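Local structure of DUF985 domain-containing protein (Shewanella oneidensis, 1YUD) at residues P135-F139 / D140-L144. The protein is of unknown function but belongs to the DUF985 family of the cupin superfamily, whose beta-barrel domains serve varied enzymatic and ligand-binding roles. Residues are numbered along the deposited sequence; the frame is centred on the assembly and turned at random.
Sequences PGFTF and DDFEL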
loop_
_atom_site.group_PDB
_atom_site.type_symbol
_atom_site.label_atom_id
_atom_site.label_comp_id
_atom_site.label_asym_id
_atom_site.label_seq_id
_atom_site.Cartn_x
_atom_site.Cartn_y
_atom_site.Cartn_z
ATOM N N PRO A 135 -0.886 -6.974 -12.480
ATOM C CA PRO A 135 -1.540 -8.206 -12.936
ATOM C C PRO A 135 -1.143 -9.373 -12.022
ATOM O O PRO A 135 -0.022 -9.869 -12.098
ATOM C CB PRO A 135 -1.026 -8.355 -14.361
ATOM C CG PRO A 135 -0.842 -6.913 -14.791
ATOM C CD PRO A 135 -0.169 -6.307 -13.581
ATOM N N GLY A 136 -2.064 -9.782 -11.147
ATOM C CA GLY A 136 -1.821 -10.875 -10.215
ATOM C C GLY A 136 -0.472 -11.573 -10.284
ATOM O O GLY A 136 -0.112 -12.148 -11.315
ATOM N N PHE A 137 0.271 -11.543 -9.183
ATOM C CA PHE A 137 1.578 -12.176 -9.137
ATOM C C PHE A 137 1.587 -13.696 -9.232
ATOM O O PHE A 137 1.440 -14.372 -8.222
ATOM C CB PHE A 137 2.308 -11.788 -7.858
ATOM C CG PHE A 137 3.631 -12.482 -7.686
ATOM C CD1 PHE A 137 4.663 -12.260 -8.583
ATOM C CD2 PHE A 137 3.849 -13.349 -6.620
ATOM C CE1 PHE A 137 5.893 -12.884 -8.422
ATOM C CE2 PHE A 137 5.078 -13.979 -6.449
ATOM C CZ PHE A 137 6.101 -13.744 -7.354
ATOM N N THR A 138 1.750 -14.237 -10.435
ATOM C CA THR A 138 1.845 -15.686 -10.599
ATOM C C THR A 138 3.356 -15.896 -10.574
ATOM O O THR A 138 4.110 -14.956 -10.835
ATOM C CB THR A 138 1.264 -16.186 -11.967
ATOM O OG1 THR A 138 1.790 -15.400 -13.051
ATOM C CG2 THR A 138 -0.257 -16.104 -11.970
ATOM N N PHE A 139 3.822 -17.096 -10.252
ATOM C CA PHE A 139 5.265 -17.299 -10.218
ATOM C C PHE A 139 5.921 -17.340 -11.595
ATOM O O PHE A 139 7.135 -17.502 -11.712
ATOM C CB PHE A 139 5.602 -18.541 -9.403
ATOM C CG PHE A 139 5.835 -18.242 -7.956
ATOM C CD1 PHE A 139 7.074 -17.774 -7.524
ATOM C CD2 PHE A 139 4.807 -18.377 -7.027
ATOM C CE1 PHE A 139 7.288 -17.444 -6.181
ATOM C CE2 PHE A 139 5.007 -18.049 -5.687
ATOM C CZ PHE A 139 6.251 -17.582 -5.263
ATOM N N ASP A 140 5.111 -17.176 -12.635
ATOM C CA ASP A 140 5.617 -17.161 -14.001
ATOM C C ASP A 140 6.176 -15.764 -14.224
ATOM O O ASP A 140 7.053 -15.564 -15.065
ATOM C CB ASP A 140 4.490 -17.393 -15.002
ATOM C CG ASP A 140 3.584 -18.528 -14.609
ATOM O OD1 ASP A 140 2.971 -18.445 -13.524
ATOM O OD2 ASP A 140 3.472 -19.500 -15.385
ATOM N N ASP A 141 5.642 -14.804 -13.470
ATOM C CA ASP A 141 6.062 -13.412 -13.566
ATOM C C ASP A 141 7.227 -13.117 -12.630
ATOM O O ASP A 141 7.602 -11.959 -12.433
ATOM C CB ASP A 141 4.898 -12.482 -13.219
ATOM C CG ASP A 141 3.654 -12.781 -14.024
ATOM O OD1 ASP A 141 3.768 -12.943 -15.258
ATOM O OD2 ASP A 141 2.561 -12.848 -13.423
ATOM N N PHE A 142 7.802 -14.172 -12.062
ATOM C CA PHE A 142 8.915 -14.032 -11.137
ATOM C C PHE A 142 10.192 -14.590 -11.761
ATOM O O PHE A 142 10.139 -15.295 -12.769
ATOM C CB PHE A 142 8.587 -14.791 -9.845
ATOM C CG PHE A 142 9.636 -14.669 -8.779
ATOM C CD1 PHE A 142 9.687 -13.552 -7.962
ATOM C CD2 PHE A 142 10.584 -15.670 -8.605
ATOM C CE1 PHE A 142 10.666 -13.427 -6.988
ATOM C CE2 PHE A 142 11.569 -15.557 -7.635
ATOM C CZ PHE A 142 11.608 -14.432 -6.825
ATOM N N GLU A 143 11.337 -14.262 -11.165
ATOM C CA GLU A 143 12.627 -14.761 -11.636
ATOM C C GLU A 143 13.770 -14.334 -10.720
ATOM O O GLU A 143 14.175 -13.171 -10.719
ATOM C CB GLU A 143 12.909 -14.295 -13.066
ATOM C CG GLU A 143 14.128 -14.973 -13.675
ATOM C CD GLU A 143 14.237 -14.772 -15.175
ATOM O OE1 GLU A 143 15.126 -15.403 -15.792
ATOM O OE2 GLU A 143 13.435 -13.987 -15.733
ATOM N N LEU A 144 14.282 -15.281 -9.939
ATOM C CA LEU A 144 15.377 -15.012 -9.011
ATOM C C LEU A 144 16.699 -15.200 -9.763
ATOM O O LEU A 144 16.766 -16.005 -10.687
ATOM C CB LEU A 144 15.277 -15.970 -7.819
ATOM C CG LEU A 144 15.997 -15.610 -6.516
ATOM C CD1 LEU A 144 15.575 -14.223 -6.069
ATOM C CD2 LEU A 144 15.675 -16.640 -5.434
#
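Thr138 and Asp141 grip each other through both side chain and backbone as the chain turns back on itself. The Thr138 hydroxyl donates to the carboxylate of Asp141, OG1 to OD2 being 2.7 Å, and comes from above the carboxylate plane, 65° out of it. With chi1 at 49°, OG1 is held between the backbone N and the carbonyl carbon of Thr138, on the side that lets hydroxyl and amide reach the same oxygen; the hydrogen bond from the amide is weak, Thr138 N to Asp141 OD2 measuring 3.4 Å. Asp141 N donates to Thr138 O at 3.1 Å, approaching from above the carbonyl plane. OD2 thus takes two bonds from one residue, while OD1 forms a salt bridge with Arg46, which probably stabilises the negative charge of this buried carboxylate.

A second backbone bond, Phe142 N to Phe139 O, is weak. Both backbone bonds span three residues, and the angles of Phe139, Asp140 and Asp141 fit overlapping type I turns.

The turn also gathers Phe137, Phe139 and Phe142 into an aromatic cluster. Phe142, its CG anti to the backbone N (chi1 -177°), presents a ring face to the edge of Phe139 in an offset edge-to-face pair with centroids 5.8 Å apart. Phe137 meets Phe142 obliquely, its CE1 lying 3.6 Å from Phe142 CB, and its CE2 sits over one face of the Phe139 ring, offset toward the rim.

All this lies in the loop between strand 126-133 and helix 147-152. Phe137 N hydrogen-bonds Ser50 OG at the start of strand 50-57, and the Phe142 ring meets His65 of strand 62-66, so the loop touches both sheets of the cupin fold. Pro135 packs on the loop residues Phe42 and Ala69 and on Leu48 of the second subunit.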